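Local coordinates for protein glycoside hydrolase family 5 (Aspergillus oryzae, PDB 6LA0) that cleaves glycosidic bonds as a secreted rutinosidase of glycoside hydrolase family 5, and may also act as an exo-1,3-beta-glucanase on cell-wall glucan, at residues 156-161 / 212-217; 270-275 / 301-306; 278-283 / 320-325. All coordinates share one frame; numbering follows the deposited sequence.

Contact 1 of 3, residues 156-161 / 212-217; sequences YNETAF and ATWVLK. With NAG (2-acetamido-2-deoxy-beta-D-glucopyranose), chain D.
The indole of Trp214 lies flat beneath the backbone of Tyr156. Tyr156 CA sits 3.5 Å from the centroid of the six-membered ring and only 6° off its normal, a CH-pi contact, while Tyr156 N hangs over the middle of the bicycle. With chi1 at -163° the Trp214 CG stands opposite the backbone N, which turns the indole toward the backbone of Tyr156, just ahead of helix 158-176. Lys217 CD covers the opposite face toward the rim, and Glu158 OE2 comes in at the edge, 3.6 Å from Trp214 CH2. The rings of Tyr156 and Phe161 meet the indole obliquely, giving a small aromatic cluster that Trp154 extends edge-to-face. In this TIM-barrel enzyme the cluster joins the start of helix 158-176 to helix 209-229, on the surface. Asn157 is the N-cap of the first helix: its OD1 takes the N-H of Ala160 in a nearly straight 2.9 Å bond, from above the carbonyl plane, while its ND2 carries an N-linked NAG. Lys217 runs across one face of Phe161, CE making a CH-pi contact and NZ a cation-pi contact 4.6 Å from the centroid. Two waters bridge that NZ to the two carboxylate oxygens of Glu158; the charged atoms, Glu158 OE2 and Lys217 NZ, stay 4.7 Å apart. A third water accepts from Trp214 NE1 at 2.7 Å and donates to Asn157 O.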
loop_
_atom_site.group_PDB
_atom_site.type_symbol
_atom_site.label_atom_id
_atom_site.label_comp_id
_atom_site.label_asym_id
_atom_site.label_seq_id
_atom_site.Cartn_x
_atom_site.Cartn_y
_atom_site.Cartn_z
ATOM N N TYR A 156 -17.563 -14.015 0.681
ATOM C CA TYR A 156 -18.495 -15.077 1.053
ATOM C C TYR A 156 -18.007 -16.460 0.623
ATOM O O TYR A 156 -18.773 -17.424 0.625
ATOM C CB TYR A 156 -19.896 -14.793 0.486
ATOM C CG TYR A 156 -20.268 -13.312 0.472
ATOM C CD1 TYR A 156 -20.339 -12.580 1.654
ATOM C CD2 TYR A 156 -20.529 -12.649 -0.720
ATOM C CE1 TYR A 156 -20.671 -11.232 1.646
ATOM C CE2 TYR A 156 -20.857 -11.303 -0.744
ATOM C CZ TYR A 156 -20.930 -10.601 0.438
ATOM O OH TYR A 156 -21.256 -9.260 0.399
ATOM N N ASN A 157 -16.731 -16.573 0.267
ATOM C CA ASN A 157 -16.161 -17.751 -0.393
ATOM C C ASN A 157 -15.278 -18.453 0.628
ATOM O O ASN A 157 -14.183 -17.979 0.947
ATOM C CB ASN A 157 -15.386 -17.293 -1.632
ATOM C CG ASN A 157 -14.719 -18.423 -2.401
ATOM O OD1 ASN A 157 -14.435 -19.502 -1.876
ATOM N ND2 ASN A 157 -14.446 -18.154 -3.674
ATOM N N GLU A 158 -15.761 -19.583 1.154
ATOM C CA GLU A 158 -15.039 -20.265 2.224
ATOM C C GLU A 158 -13.696 -20.799 1.734
ATOM O O GLU A 158 -12.706 -20.794 2.479
ATOM C CB GLU A 158 -15.885 -21.409 2.791
ATOM C CG GLU A 158 -17.185 -20.986 3.496
ATOM C CD GLU A 158 -16.948 -20.351 4.858
ATOM O OE1 GLU A 158 -15.825 -20.489 5.400
ATOM O OE2 GLU A 158 -17.882 -19.707 5.387
ATOM N N THR A 159 -13.643 -21.285 0.496
ATOM C CA THR A 159 -12.369 -21.764 -0.036
ATOM C C THR A 159 -11.351 -20.633 -0.108
ATOM O O THR A 159 -10.213 -20.775 0.360
ATOM C CB THR A 159 -12.567 -22.400 -1.417
ATOM O OG1 THR A 159 -13.306 -23.624 -1.279
ATOM C CG2 THR A 159 -11.222 -22.702 -2.053
ATOM N N ALA A 160 -11.750 -19.503 -0.702
ATOM C CA ALA A 160 -10.890 -18.326 -0.748
ATOM C C ALA A 160 -10.502 -17.858 0.652
ATOM O O ALA A 160 -9.364 -17.424 0.875
ATOM C CB ALA A 160 -11.595 -17.199 -1.505
ATOM N N PHE A 161 -11.442 -17.909 1.605
ATOM C CA PHE A 161 -11.121 -17.563 2.989
ATOM C C PHE A 161 -10.029 -18.469 3.555
ATOM O O PHE A 161 -9.070 -17.993 4.177
ATOM C CB PHE A 161 -12.396 -17.630 3.847
ATOM C CG PHE A 161 -12.256 -16.998 5.204
ATOM C CD1 PHE A 161 -12.674 -15.689 5.423
ATOM C CD2 PHE A 161 -11.739 -17.717 6.271
ATOM C CE1 PHE A 161 -12.550 -15.101 6.671
ATOM C CE2 PHE A 161 -11.621 -17.139 7.525
ATOM C CZ PHE A 161 -12.020 -15.824 7.725
ATOM N N ALA A 212 -19.079 -5.661 4.286
ATOM C CA ALA A 212 -18.315 -5.320 5.485
ATOM C C ALA A 212 -18.363 -6.426 6.538
ATOM O O ALA A 212 -17.421 -6.567 7.324
ATOM C CB ALA A 212 -18.824 -4.002 6.076
ATOM N N THR A 213 -19.436 -7.214 6.595
ATOM C CA THR A 213 -19.458 -8.300 7.574
ATOM C C THR A 213 -18.415 -9.358 7.226
ATOM O O THR A 213 -17.743 -9.900 8.114
ATOM C CB THR A 213 -20.853 -8.916 7.661
ATOM O OG1 THR A 213 -21.189 -9.539 6.415
ATOM C CG2 THR A 213 -21.885 -7.837 7.968
ATOM N N TRP A 214 -18.227 -9.629 5.935
ATOM C CA TRP A 214 -17.192 -10.581 5.541
ATOM C C TRP A 214 -15.803 -10.024 5.826
ATOM O O TRP A 214 -14.925 -10.752 6.303
ATOM C CB TRP A 214 -17.341 -10.950 4.059
ATOM C CG TRP A 214 -16.586 -12.214 3.694
ATOM C CD1 TRP A 214 -15.406 -12.297 3.003
ATOM C CD2 TRP A 214 -16.956 -13.565 4.023
ATOM N NE1 TRP A 214 -15.022 -13.615 2.887
ATOM C CE2 TRP A 214 -15.957 -14.412 3.497
ATOM C CE3 TRP A 214 -18.041 -14.137 4.699
ATOM C CZ2 TRP A 214 -16.009 -15.811 3.629
ATOM C CZ3 TRP A 214 -18.086 -15.533 4.841
ATOM C CH2 TRP A 214 -17.072 -16.348 4.306
ATOM N N VAL A 215 -15.588 -8.731 5.554
ATOM C CA VAL A 215 -14.300 -8.108 5.861
ATOM C C VAL A 215 -14.003 -8.198 7.356
ATOM O O VAL A 215 -12.883 -8.532 7.765
ATOM C CB VAL A 215 -14.281 -6.652 5.364
ATOM C CG1 VAL A 215 -12.991 -5.948 5.784
ATOM C CG2 VAL A 215 -14.428 -6.626 3.856
ATOM N N LEU A 216 -15.002 -7.886 8.196
ATOM C CA LEU A 216 -14.833 -8.002 9.643
ATOM C C LEU A 216 -14.516 -9.433 10.058
ATOM O O LEU A 216 -13.629 -9.660 10.887
ATOM C CB LEU A 216 -16.091 -7.518 10.366
ATOM C CG LEU A 216 -15.973 -7.386 11.888
ATOM C CD1 LEU A 216 -15.110 -6.187 12.259
ATOM C CD2 LEU A 216 -17.349 -7.290 12.542
ATOM N N LYS A 217 -15.246 -10.407 9.522
ATOM C CA LYS A 217 -14.895 -11.805 9.797
ATOM C C LYS A 217 -13.414 -12.058 9.525
ATOM O O LYS A 217 -12.700 -12.619 10.370
ATOM C CB LYS A 217 -15.774 -12.743 8.969
ATOM C CG LYS A 217 -15.370 -14.216 9.035
ATOM C CD LYS A 217 -16.263 -15.041 8.112
ATOM C CE LYS A 217 -15.666 -16.417 7.819
ATOM N NZ LYS A 217 -15.917 -17.362 8.948
HETATM C C1 NAG D . -13.781 -19.075 -4.552
HETATM C C2 NAG D . -14.148 -18.770 -6.019
HETATM C C3 NAG D . -13.243 -19.545 -6.986
HETATM C C4 NAG D . -11.775 -19.353 -6.628
HETATM C C5 NAG D . -11.562 -19.739 -5.173
HETATM C C6 NAG D . -10.132 -19.571 -4.717
HETATM C C7 NAG D . -16.454 -18.170 -6.611
HETATM C C8 NAG D . -17.846 -18.682 -6.835
HETATM N N2 NAG D . -15.544 -19.086 -6.269
HETATM O O3 NAG D . -13.479 -19.096 -8.316
HETATM O O4 NAG D . -10.949 -20.163 -7.457
HETATM O O5 NAG D . -12.370 -18.886 -4.354
HETATM O O6 NAG D . -9.525 -18.476 -5.385
HETATM O O7 NAG D . -16.166 -16.981 -6.736
HETATM O O HOH W 1 -13.033 -14.970 1.611
HETATM O O HOH W 2 -15.351 -19.901 8.151
HETATM O O HOH W 3 -18.460 -18.534 7.711
#

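Contact 2 of 3, residues 270-275 / 301-306; sequences VTSETL and IQTLYQ
Val270 and Tyr305 are joined backbone to backbone by a weak hydrogen bond, Tyr305 N to Val270 O at 3.3 Å. A second weak one runs from Ser272 N to Gln306 O. Between them Thr271 CA points its hydrogen at Tyr305 O, 3.4 Å away, so the two backbones meet through long, weak contacts. Hydroxyls bond within each segment: Thr303 OG1, set between its backbone N and carbonyl carbon (chi1 59°), donates to Tyr305 O at 2.7 Å, tilted 29° from the carbonyl plane, and those of Thr271 and Thr274 bond each other. Two waters add bridges, one from Ser272 OG to Ile301 O, another from Glu273 N to Gln306 O; Ser272 OG also bonds Ser308 N. The Val270 and Thr303 side chains cross at about a right angle, CG1 3.8 Å from CG2, Leu275 CD2 reaches Ile301 CB at 4.1 Å, and Thr271 CG2 lies alongside the Gln306 side chain. In the TIM-barrel fold the contact ties the loop after strand 257-265 to the end of strand 294-303 and the turn beyond, where helix 275-285 begins; Tyr265 packs on Val270 and Leu275, and helix 312-326 meets Leu275 through Asn315 and Ile301 through Arg312.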
loop_
_atom_site.group_PDB
_atom_site.type_symbol
_atom_site.label_atom_id
_atom_site.label_comp_id
_atom_site.label_asym_id
_atom_site.label_seq_id
_atom_site.Cartn_x
_atom_site.Cartn_y
_atom_site.Cartn_z
ATOM N N VAL A 270 -10.056 20.186 -6.964
ATOM C CA VAL A 270 -9.063 20.894 -6.168
ATOM C C VAL A 270 -7.906 21.215 -7.106
ATOM O O VAL A 270 -7.723 20.550 -8.130
ATOM C CB VAL A 270 -8.634 20.041 -4.938
ATOM C CG1 VAL A 270 -7.997 18.719 -5.373
ATOM C CG2 VAL A 270 -7.715 20.816 -3.995
ATOM N N THR A 271 -7.146 22.257 -6.778
ATOM C CA THR A 271 -6.016 22.705 -7.582
ATOM C C THR A 271 -4.745 22.636 -6.751
ATOM O O THR A 271 -4.788 22.531 -5.521
ATOM C CB THR A 271 -6.204 24.144 -8.091
ATOM O OG1 THR A 271 -6.274 25.040 -6.975
ATOM C CG2 THR A 271 -7.479 24.266 -8.904
ATOM N N SER A 272 -3.599 22.701 -7.428
ATOM C CA SER A 272 -2.336 22.753 -6.695
ATOM C C SER A 272 -2.317 23.939 -5.721
ATOM O O SER A 272 -1.820 23.827 -4.589
ATOM C CB SER A 272 -1.170 22.830 -7.688
ATOM O OG SER A 272 -0.996 21.569 -8.329
ATOM N N GLU A 273 -2.889 25.071 -6.138
ATOM C CA GLU A 273 -2.953 26.256 -5.287
ATOM C C GLU A 273 -3.659 25.967 -3.974
ATOM O O GLU A 273 -3.098 26.204 -2.894
ATOM C CB GLU A 273 -3.674 27.367 -6.031
ATOM C CG GLU A 273 -3.498 28.697 -5.280
ATOM C CD GLU A 273 -4.765 29.351 -4.709
ATOM O OE1 GLU A 273 -5.774 29.487 -5.435
ATOM O OE2 GLU A 273 -4.661 29.887 -3.586
ATOM N N THR A 274 -4.828 25.336 -4.047
ATOM C CA THR A 274 -5.703 25.150 -2.893
ATOM C C THR A 274 -5.506 23.808 -2.212
ATOM O O THR A 274 -6.223 23.495 -1.251
ATOM C CB THR A 274 -7.161 25.305 -3.327
ATOM O OG1 THR A 274 -7.435 24.385 -4.385
ATOM C CG2 THR A 274 -7.429 26.754 -3.823
ATOM N N LEU A 275 -4.553 23.010 -2.696
ATOM C CA LEU A 275 -4.380 21.678 -2.133
ATOM C C LEU A 275 -4.049 21.671 -0.645
ATOM O O LEU A 275 -4.589 20.802 0.058
ATOM C CB LEU A 275 -3.315 20.901 -2.914
ATOM C CG LEU A 275 -3.070 19.485 -2.407
ATOM C CD1 LEU A 275 -4.350 18.632 -2.463
ATOM C CD2 LEU A 275 -1.943 18.869 -3.225
ATOM N N ILE A 301 0.191 13.968 -4.507
ATOM C CA ILE A 301 -0.149 15.390 -4.632
ATOM C C ILE A 301 -0.787 15.765 -5.970
ATOM O O ILE A 301 -1.072 16.953 -6.175
ATOM C CB ILE A 301 1.069 16.314 -4.391
ATOM C CG1 ILE A 301 2.178 16.058 -5.425
ATOM C CG2 ILE A 301 1.559 16.193 -2.945
ATOM C CD1 ILE A 301 3.136 17.235 -5.634
ATOM N N GLN A 302 -1.025 14.827 -6.885
ATOM C CA GLN A 302 -1.675 15.227 -8.133
ATOM C C GLN A 302 -3.120 15.598 -7.858
ATOM O O GLN A 302 -3.833 14.866 -7.168
ATOM C CB GLN A 302 -1.636 14.127 -9.193
ATOM C CG GLN A 302 -2.245 14.616 -10.503
ATOM C CD GLN A 302 -2.739 13.525 -11.423
ATOM O OE1 GLN A 302 -2.210 12.401 -11.445
ATOM N NE2 GLN A 302 -3.764 13.849 -12.207
ATOM N N THR A 303 -3.558 16.740 -8.392
ATOM C CA THR A 303 -4.938 17.176 -8.244
ATOM C C THR A 303 -5.656 17.001 -9.574
ATOM O O THR A 303 -5.029 16.823 -10.620
ATOM C CB THR A 303 -5.007 18.634 -7.771
ATOM O OG1 THR A 303 -4.340 19.473 -8.726
ATOM C CG2 THR A 303 -4.318 18.770 -6.419
ATOM N N LEU A 304 -6.986 17.016 -9.532
ATOM C CA LEU A 304 -7.714 16.863 -10.786
ATOM C C LEU A 304 -7.435 18.032 -11.728
ATOM O O LEU A 304 -7.222 17.824 -12.930
ATOM C CB LEU A 304 -9.210 16.719 -10.528
ATOM C CG LEU A 304 -10.094 16.612 -11.770
ATOM C CD1 LEU A 304 -9.700 15.400 -12.608
ATOM C CD2 LEU A 304 -11.553 16.530 -11.361
ATOM N N TYR A 305 -7.385 19.261 -11.197
ATOM C CA TYR A 305 -7.241 20.469 -12.015
ATOM C C TYR A 305 -5.962 21.243 -11.701
ATOM O O TYR A 305 -5.422 21.170 -10.593
ATOM C CB TYR A 305 -8.441 21.409 -11.824
ATOM C CG TYR A 305 -9.761 20.819 -12.246
ATOM C CD1 TYR A 305 -9.989 20.458 -13.565
ATOM C CD2 TYR A 305 -10.777 20.607 -11.318
ATOM C CE1 TYR A 305 -11.196 19.914 -13.954
ATOM C CE2 TYR A 305 -11.989 20.064 -11.703
ATOM C CZ TYR A 305 -12.189 19.724 -13.022
ATOM O OH TYR A 305 -13.385 19.181 -13.422
ATOM N N GLN A 306 -5.466 21.961 -12.717
ATOM C CA GLN A 306 -4.438 22.996 -12.583
ATOM C C GLN A 306 -3.224 22.535 -11.772
ATOM O O GLN A 306 -2.854 23.134 -10.763
ATOM C CB GLN A 306 -5.043 24.262 -11.975
ATOM C CG GLN A 306 -5.964 24.978 -12.927
ATOM C CD GLN A 306 -6.474 26.274 -12.355
ATOM O OE1 GLN A 306 -5.789 27.298 -12.409
ATOM N NE2 GLN A 306 -7.682 26.240 -11.799
HETATM O O HOH W 4 -0.272 18.995 -7.889
HETATM O O HOH W 5 -2.892 25.498 -9.186
#

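Contact 3 of 3, residues 278-283 / 320-325; sequences RLYADA and LDAMYK
Leu279 and Met323 pack their ends together, CD2 to CE at 4.2 Å, on the side of the interface that faces the sheet, where Thr296 and Trp299 of strand 294-303 also pack on Met323. The helices 275-285 and 312-326 belong to the outer layer of the TIM barrel, successive helices separated by strand 294-303, and the axes of 278-283 and 320-325 run nearly parallel, coming within 8.6 Å at a crossing angle of -15°. Ala283 and Ala322, with only methyl side chains, let the axes come this close. The carbonyl O of Leu279 lies 3.7 Å from Ala322 CB. Next along the helix, Tyr280 sets its ring across the neighbour: CG is anti to the carbonyl carbon (chi1 -80°), and one face of the ring, toward its rim, receives Ala322 CB in a CH-pi contact, 4.1 Å from the centroid. At the far end of the ring, OH rests 3.5 Å from Asp321 CB, the two side chains lying side by side and pointing the same way; the carboxylate of Asp321 is taken by a salt bridge from OD1 to Arg368. At the outer edge Lys325 crosses the Tyr280 ring at about a right angle, its CE in the ring plane, and a water that accepts from Lys325 NZ at 2.7 Å also bonds Tyr280 OH. One turn on from Leu279, Ala283 CB lies 3.5 Å from Ala322 O and 3.9 Å from Ala322 CB.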
loop_
_atom_site.group_PDB
_atom_site.type_symbol
_atom_site.label_atom_id
_atom_site.label_comp_id
_atom_site.label_asym_id
_atom_site.label_seq_id
_atom_site.Cartn_x
_atom_site.Cartn_y
_atom_site.Cartn_z
ATOM N N ARG A 278 -6.940 21.407 1.706
ATOM C CA ARG A 278 -7.597 20.102 1.646
ATOM C C ARG A 278 -6.797 19.040 2.384
ATOM O O ARG A 278 -7.378 18.170 3.049
ATOM C CB ARG A 278 -7.810 19.672 0.195
ATOM C CG ARG A 278 -9.137 18.955 -0.028
ATOM C CD ARG A 278 -10.312 19.896 0.262
ATOM N NE ARG A 278 -10.465 20.933 -0.757
ATOM C CZ ARG A 278 -11.156 20.788 -1.888
ATOM N NH1 ARG A 278 -11.755 19.634 -2.165
ATOM N NH2 ARG A 278 -11.243 21.801 -2.748
ATOM N N LEU A 279 -5.467 19.072 2.251
ATOM C CA LEU A 279 -4.621 18.124 2.971
ATOM C C LEU A 279 -4.841 18.222 4.474
ATOM O O LEU A 279 -4.922 17.196 5.169
ATOM C CB LEU A 279 -3.146 18.365 2.642
ATOM C CG LEU A 279 -2.667 18.024 1.224
ATOM C CD1 LEU A 279 -1.360 18.770 0.855
ATOM C CD2 LEU A 279 -2.494 16.511 1.067
ATOM N N TYR A 280 -4.947 19.453 4.997
ATOM C CA TYR A 280 -5.093 19.616 6.435
ATOM C C TYR A 280 -6.494 19.222 6.887
ATOM O O TYR A 280 -6.655 18.580 7.931
ATOM C CB TYR A 280 -4.771 21.052 6.840
ATOM C CG TYR A 280 -3.288 21.349 6.938
ATOM C CD1 TYR A 280 -2.586 21.110 8.111
ATOM C CD2 TYR A 280 -2.596 21.879 5.864
ATOM C CE1 TYR A 280 -1.223 21.387 8.206
ATOM C CE2 TYR A 280 -1.235 22.158 5.947
ATOM C CZ TYR A 280 -0.555 21.901 7.117
ATOM O OH TYR A 280 0.795 22.193 7.199
ATOM N N ALA A 281 -7.516 19.587 6.106
ATOM C CA ALA A 281 -8.885 19.199 6.438
ATOM C C ALA A 281 -9.023 17.685 6.483
ATOM O O ALA A 281 -9.624 17.131 7.418
ATOM C CB ALA A 281 -9.862 19.789 5.422
ATOM N N ASP A 282 -8.470 16.999 5.475
ATOM C CA ASP A 282 -8.622 15.545 5.370
ATOM C C ASP A 282 -7.920 14.832 6.516
ATOM O O ASP A 282 -8.454 13.865 7.081
ATOM C CB ASP A 282 -8.067 15.054 4.029
ATOM C CG ASP A 282 -8.987 15.367 2.859
ATOM O OD1 ASP A 282 -10.200 15.593 3.080
ATOM O OD2 ASP A 282 -8.498 15.397 1.713
ATOM N N ALA A 283 -6.703 15.265 6.845
ATOM C CA ALA A 283 -5.971 14.647 7.940
ATOM C C ALA A 283 -6.711 14.843 9.260
ATOM O O ALA A 283 -6.761 13.932 10.098
ATOM C CB ALA A 283 -4.558 15.226 8.012
ATOM N N LEU A 320 3.062 16.042 4.341
ATOM C CA LEU A 320 3.849 15.435 5.414
ATOM C C LEU A 320 3.503 16.052 6.764
ATOM O O LEU A 320 3.340 15.338 7.758
ATOM C CB LEU A 320 5.345 15.590 5.114
ATOM C CG LEU A 320 5.891 14.680 4.008
ATOM C CD1 LEU A 320 7.269 15.141 3.505
ATOM C CD2 LEU A 320 5.929 13.234 4.480
ATOM N N ASP A 321 3.395 17.385 6.811
ATOM C CA ASP A 321 3.034 18.105 8.034
ATOM C C ASP A 321 1.670 17.678 8.565
ATOM O O ASP A 321 1.515 17.387 9.757
ATOM C CB ASP A 321 3.019 19.608 7.756
ATOM C CG ASP A 321 4.401 20.188 7.545
ATOM O OD1 ASP A 321 5.395 19.471 7.746
ATOM O OD2 ASP A 321 4.488 21.384 7.181
ATOM N N ALA A 322 0.666 17.652 7.683
ATOM C CA ALA A 322 -0.704 17.353 8.082
ATOM C C ALA A 322 -0.847 15.928 8.612
ATOM O O ALA A 322 -1.490 15.692 9.639
ATOM C CB ALA A 322 -1.632 17.572 6.892
ATOM N N MET A 323 -0.287 14.955 7.908
ATOM C CA MET A 323 -0.492 13.581 8.345
ATOM C C MET A 323 0.337 13.256 9.582
ATOM O O MET A 323 -0.029 12.350 10.348
ATOM C CB MET A 323 -0.186 12.612 7.200
ATOM C CG MET A 323 -1.202 12.666 6.038
ATOM S SD MET A 323 -0.368 12.732 4.463
ATOM C CE MET A 323 -1.732 13.067 3.368
ATOM N N TYR A 324 1.442 13.974 9.807
ATOM C CA TYR A 324 2.224 13.759 11.025
ATOM C C TYR A 324 1.578 14.416 12.240
ATOM O O TYR A 324 1.706 13.913 13.365
ATOM C CB TYR A 324 3.638 14.298 10.846
ATOM C CG TYR A 324 4.672 13.747 11.799
ATOM C CD1 TYR A 324 5.295 12.525 11.540
ATOM C CD2 TYR A 324 5.050 14.451 12.942
ATOM C CE1 TYR A 324 6.256 12.017 12.393
ATOM C CE2 TYR A 324 6.015 13.945 13.811
ATOM C CZ TYR A 324 6.611 12.722 13.525
ATOM O OH TYR A 324 7.571 12.201 14.362
ATOM N N LYS A 325 0.887 15.530 12.031
ATOM C CA LYS A 325 0.272 16.249 13.139
ATOM C C LYS A 325 -0.987 15.545 13.629
ATOM O O LYS A 325 -1.193 15.404 14.842
ATOM C CB LYS A 325 -0.042 17.679 12.699
ATOM C CG LYS A 325 -0.499 18.595 13.817
ATOM C CD LYS A 325 -0.307 20.067 13.457
ATOM C CE LYS A 325 -0.303 20.307 11.941
ATOM N NZ LYS A 325 -0.465 21.762 11.619
HETATM O O HOH W 6 1.652 22.473 10.133
#

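Contacts 2 and 3 are neighbours, about 15 Å between centres, and draw on the same run of chain: helix 275-285, strand 294-303 and helix 312-326 follow one another, with their segments alternating in sequence. They touch where Val270 CB meets Arg278 NH2 at 3.8 Å. Both are partly buried, yet contact 3 joins helix to helix through alanines and a tyrosine face with no direct hydrogen bond, whereas contact 2 joins a loop to a strand end and the turn beyond by weak backbone bonds and water. Contact 1 stands apart, its nearest atoms about 20 Å from contact 3. It is a surface contact of aromatic rings and water-bridged charges, with a glycan on its own Asn157; Tyr305 in contact 2 also touches a NAG.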